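PDB 1JAK: beta-N-acetylhexosaminidase from Streptomyces plicatus, which removes terminal, beta-linked N-acetylhexosamine residues by hydrolysis, as a family 20 glycoside hydrolase whose catalysis is assisted by the substrate's own acetamido group. Local coordinates for residues 28-33 with 473-478; 93-98 with 152-157. All blocks are in the same frame, centred on the assembly; numbering follows the deposited sequence.

Contact 1 of 2, residues 28-33 with 473-478; sequences IPAPAS and GWSPAS
Ser475 meets Ala30 where the N-terminal domain of this family 20 enzyme packs against its alpha/beta barrel. Segment 28-33 is an irregular, proline-rich run that leads into strand 33-36 of the smaller domain. Segment 473-478 is the end of helix 465-474 of the catalytic domain and the turn beyond it. Ser475 is the first residue to leave the helical conformation there.

One hydrogen bond joins segments 28-33 and 473-478. Ser475 OG donates to Ala30 O at 2.7 Å, in the carbonyl plane and on a lone pair, with a C=O...O angle of 121°. The hydroxyl lies beside the backbone N of Ser475 and anti to its carbonyl carbon (chi1 -55°), which aims it at the Ala30 peptide. Ala30 N is also close to this oxygen, but its hydrogen bond goes to Glu471 OE1, one turn back on the helix. Both polar backbone atoms of buried Ala30 are therefore held by the same helix and its end.

The other contacts between the two segments are apolar. A cis peptide bond precedes Pro29, and the Pro29 ring crosses the Trp474 side chain at about a right angle. Pro29 CB sits 3.7 Å from Trp474 CD1, and Pro29 CG is 3.8 Å from Trp474 CB.

The surroundings of Trp474 are partly polar. The indole swings away from its own backbone N (chi1 179°), and its NE1 bonds to Asp153 OD1. That carboxylate oxygen also takes the N-H of Ala32, so it ties both segments to the strand 145-153. His121 meets the indole edge-to-face, and Lys187 makes a cation-pi contact with it.

Farther along, the Pro476 ring rests its CG on Ala32. Pro476 CG touches Ala32 CA at 3.7 Å and Ala32 CB at 3.8 Å.

Contact 2 of 2, residues 93-98 with 152-157; sequences GPYGDE and EDTPRY. With SO4 (sulfate ion), chain B.
Tyr95 reaches across from the loop between strands 86-90 and 100-105 to Glu152, near the end of strand 145-153. This joins two parts of the N-terminal domain, close to where the chain passes into the catalytic barrel.

The backbone of Tyr95 lies against the Thr154 methyl, with Tyr95 CA 3.8 Å from Thr154 CG2. From CB the ring is set anti to the carbonyl carbon (chi1 -54°). It presents its edge, at CD1, to the same methyl, at a looser distance. Pro94 CD lies over one face, toward the rim. Tyr95 CE1 comes within 3.7 Å of Glu152 OE1. At the tip, Tyr95 OH donates to Glu152 OE1 at 3.1 Å. The carboxylate is met on its anti side, 32° out of its plane, and ring and carboxylate planes are 69° apart.

At the other end, Glu98 lies against Pro155, with Glu98 CB 4.0 Å from Pro155 CG. Its carboxylate is salt-bridged to Arg160 through OE2, which Asn189 also binds.

Arg156 grips a sulfate ion, probably from the crystallisation liquor. Arg156 NE donates to sulfate O4 at 2.9 Å and Arg156 NH2 to sulfate O2 at 3.0 Å, both nearly straight. NH2 also pairs with Asp427.

Tyr95 OH also bonds to Arg101 NH1. A neutral hydroxyl thus lies between opposite charges, which would probably polarise it.

In the fold
Contact 1 is buried and joins the two domains, whereas contact 2 lies at the surface and links parts of the N-terminal domain. Their centres are about 11 Å apart. Residues 152-157, one side of contact 2, also touch contact 1. Arg156 N bonds to Trp474 O, so the end of helix 465-474 is fastened to the chain leaving strand 145-153. The chemistry follows the setting. Contact 1 relies on prolines, alanines and an indole, with one hydroxyl bonded to a backbone carbonyl. Contact 2 has less apolar packing. Its polar ends are carboxylates held by a tyrosine or an arginine, and Arg156 holds a sulfate.

Contact 1 of 2, residues 28-33 with 473-478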
# COMPACT_ATOMS: atom_id res chain seq x y z
N ILE A 28 -10.37 4.97 -11.38
CA ILE A 28 -10.35 4.09 -10.21
C ILE A 28 -9.38 4.71 -9.21
O ILE A 28 -8.25 5.03 -9.56
CB ILE A 28 -9.84 2.68 -10.56
CG1 ILE A 28 -10.76 2.02 -11.59
CG2 ILE A 28 -9.77 1.82 -9.30
CD1 ILE A 28 -10.23 0.70 -12.13
N PRO A 29 -9.81 4.89 -7.95
CA PRO A 29 -11.13 4.58 -7.38
C PRO A 29 -12.25 5.43 -7.97
O PRO A 29 -12.03 6.54 -8.44
CB PRO A 29 -10.95 4.88 -5.89
CG PRO A 29 -9.49 4.66 -5.66
CD PRO A 29 -8.87 5.29 -6.89
N ALA A 30 -13.48 4.91 -7.92
CA ALA A 30 -14.62 5.66 -8.41
C ALA A 30 -14.71 6.93 -7.56
O ALA A 30 -14.65 6.86 -6.33
CB ALA A 30 -15.89 4.84 -8.25
N PRO A 31 -14.83 8.11 -8.19
CA PRO A 31 -14.91 9.33 -7.38
C PRO A 31 -16.27 9.43 -6.68
O PRO A 31 -17.26 8.89 -7.16
CB PRO A 31 -14.72 10.45 -8.41
CG PRO A 31 -13.94 9.79 -9.51
CD PRO A 31 -14.61 8.43 -9.60
N ALA A 32 -16.30 10.13 -5.55
CA ALA A 32 -17.52 10.29 -4.77
C ALA A 32 -18.62 10.98 -5.57
O ALA A 32 -19.80 10.65 -5.43
CB ALA A 32 -17.23 11.08 -3.50
N SER A 33 -18.23 11.94 -6.40
CA SER A 33 -19.19 12.67 -7.22
C SER A 33 -18.60 13.05 -8.57
O SER A 33 -17.52 13.63 -8.64
CB SER A 33 -19.64 13.94 -6.50
OG SER A 33 -20.49 14.72 -7.32
N GLY A 473 -11.14 1.03 -0.32
CA GLY A 473 -10.73 1.94 0.73
C GLY A 473 -11.16 3.38 0.50
O GLY A 473 -11.42 4.11 1.46
N TRP A 474 -11.26 3.78 -0.76
CA TRP A 474 -11.60 5.16 -1.09
C TRP A 474 -13.05 5.51 -1.46
O TRP A 474 -13.62 6.46 -0.91
CB TRP A 474 -10.67 5.63 -2.23
CG TRP A 474 -10.94 7.04 -2.69
CD1 TRP A 474 -12.00 7.48 -3.44
CD2 TRP A 474 -10.16 8.20 -2.39
NE1 TRP A 474 -11.94 8.84 -3.60
CE2 TRP A 474 -10.82 9.31 -2.97
CE3 TRP A 474 -8.97 8.42 -1.67
CZ2 TRP A 474 -10.33 10.62 -2.86
CZ3 TRP A 474 -8.48 9.72 -1.56
CH2 TRP A 474 -9.16 10.80 -2.15
N SER A 475 -13.62 4.76 -2.39
CA SER A 475 -14.96 5.04 -2.90
C SER A 475 -16.15 4.81 -1.98
O SER A 475 -16.11 4.00 -1.06
CB SER A 475 -15.17 4.25 -4.19
OG SER A 475 -14.15 4.54 -5.13
N PRO A 476 -17.24 5.56 -2.22
CA PRO A 476 -18.46 5.43 -1.41
C PRO A 476 -19.08 4.06 -1.68
O PRO A 476 -19.00 3.55 -2.79
CB PRO A 476 -19.34 6.57 -1.91
CG PRO A 476 -18.35 7.58 -2.43
CD PRO A 476 -17.36 6.71 -3.14
N ALA A 477 -19.72 3.48 -0.67
CA ALA A 477 -20.35 2.18 -0.84
C ALA A 477 -21.35 2.22 -1.99
O ALA A 477 -21.49 1.25 -2.73
CB ALA A 477 -21.05 1.77 0.45
N SER A 478 -22.02 3.36 -2.16
CA SER A 478 -23.01 3.51 -3.21
C SER A 478 -22.46 3.34 -4.63
O SER A 478 -23.23 3.06 -5.56
CB SER A 478 -23.71 4.87 -3.09
OG SER A 478 -22.80 5.93 -3.24

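Contact 2 of 2, residues 93-98 with 152-157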
# COMPACT_ATOMS: atom_id res chain seq x y z
N GLY A 93 -12.75 24.36 1.84
CA GLY A 93 -13.71 23.57 1.11
C GLY A 93 -14.02 22.29 1.85
O GLY A 93 -13.29 21.93 2.77
N PRO A 94 -15.09 21.57 1.47
CA PRO A 94 -15.48 20.32 2.12
C PRO A 94 -14.72 19.13 1.53
O PRO A 94 -15.33 18.17 1.05
CB PRO A 94 -16.97 20.24 1.83
CG PRO A 94 -17.01 20.75 0.42
CD PRO A 94 -16.09 21.96 0.46
N TYR A 95 -13.39 19.18 1.57
CA TYR A 95 -12.60 18.10 1.00
C TYR A 95 -11.69 17.38 2.00
O TYR A 95 -10.96 16.47 1.62
CB TYR A 95 -11.79 18.64 -0.18
CG TYR A 95 -12.66 19.33 -1.20
CD1 TYR A 95 -13.74 18.67 -1.79
CD2 TYR A 95 -12.44 20.66 -1.55
CE1 TYR A 95 -14.58 19.31 -2.70
CE2 TYR A 95 -13.27 21.32 -2.46
CZ TYR A 95 -14.33 20.64 -3.03
OH TYR A 95 -15.17 21.28 -3.92
N GLY A 96 -11.75 17.79 3.26
CA GLY A 96 -10.92 17.16 4.27
C GLY A 96 -9.43 17.22 4.01
O GLY A 96 -8.95 18.07 3.25
N ASP A 97 -8.68 16.32 4.64
CA ASP A 97 -7.24 16.29 4.48
C ASP A 97 -6.78 15.62 3.19
O ASP A 97 -5.65 15.83 2.76
CB ASP A 97 -6.58 15.56 5.66
CG ASP A 97 -6.85 16.23 6.99
OD1 ASP A 97 -6.66 17.46 7.09
OD2 ASP A 97 -7.26 15.52 7.93
N GLU A 98 -7.65 14.82 2.58
CA GLU A 98 -7.26 14.10 1.37
C GLU A 98 -8.12 14.29 0.13
O GLU A 98 -7.77 13.78 -0.94
CB GLU A 98 -7.22 12.60 1.68
CG GLU A 98 -6.19 12.21 2.71
CD GLU A 98 -6.08 10.71 2.84
OE1 GLU A 98 -6.99 10.10 3.45
OE2 GLU A 98 -5.10 10.15 2.32
N GLU A 152 -15.93 15.91 -7.49
CA GLU A 152 -15.74 16.28 -6.09
C GLU A 152 -15.48 14.93 -5.46
O GLU A 152 -16.31 14.03 -5.55
CB GLU A 152 -16.99 16.95 -5.53
CG GLU A 152 -17.31 18.26 -6.23
CD GLU A 152 -18.24 19.15 -5.44
OE1 GLU A 152 -17.80 19.73 -4.42
OE2 GLU A 152 -19.42 19.27 -5.84
N ASP A 153 -14.32 14.79 -4.83
CA ASP A 153 -13.90 13.50 -4.30
C ASP A 153 -13.28 13.52 -2.90
O ASP A 153 -12.41 14.32 -2.61
CB ASP A 153 -12.89 12.95 -5.32
CG ASP A 153 -12.79 11.45 -5.33
OD1 ASP A 153 -13.61 10.76 -4.68
OD2 ASP A 153 -11.88 10.95 -6.03
N THR A 154 -13.75 12.61 -2.04
CA THR A 154 -13.22 12.48 -0.68
C THR A 154 -13.18 10.98 -0.37
O THR A 154 -13.97 10.21 -0.93
CB THR A 154 -14.12 13.17 0.37
OG1 THR A 154 -15.46 12.69 0.24
CG2 THR A 154 -14.08 14.69 0.18
N PRO A 155 -12.27 10.54 0.51
CA PRO A 155 -12.15 9.12 0.87
C PRO A 155 -13.11 8.59 1.93
O PRO A 155 -13.48 9.29 2.87
CB PRO A 155 -10.70 9.03 1.34
CG PRO A 155 -10.53 10.33 2.05
CD PRO A 155 -11.17 11.32 1.09
N ARG A 156 -13.49 7.33 1.78
CA ARG A 156 -14.39 6.66 2.71
C ARG A 156 -13.64 6.25 3.98
O ARG A 156 -14.14 6.44 5.09
CB ARG A 156 -14.98 5.41 2.05
CG ARG A 156 -15.92 4.61 2.94
CD ARG A 156 -16.41 3.36 2.23
NE ARG A 156 -17.40 2.64 3.03
CZ ARG A 156 -17.93 1.47 2.69
NH1 ARG A 156 -17.57 0.87 1.56
NH2 ARG A 156 -18.85 0.91 3.47
N TYR A 157 -12.45 5.69 3.80
CA TYR A 157 -11.60 5.23 4.90
C TYR A 157 -10.25 5.94 4.91
O TYR A 157 -9.73 6.29 3.85
CB TYR A 157 -11.36 3.73 4.80
CG TYR A 157 -12.59 2.89 5.00
CD1 TYR A 157 -13.17 2.77 6.26
CD2 TYR A 157 -13.18 2.20 3.94
CE1 TYR A 157 -14.31 1.99 6.46
CE2 TYR A 157 -14.32 1.42 4.13
CZ TYR A 157 -14.87 1.32 5.39
OH TYR A 157 -15.99 0.55 5.59
S SO4 B . -19.09 3.52 6.41
O1 SO4 B . -18.73 2.96 7.72
O2 SO4 B . -19.95 2.57 5.68
O3 SO4 B . -19.82 4.79 6.60
O4 SO4 B . -17.86 3.78 5.63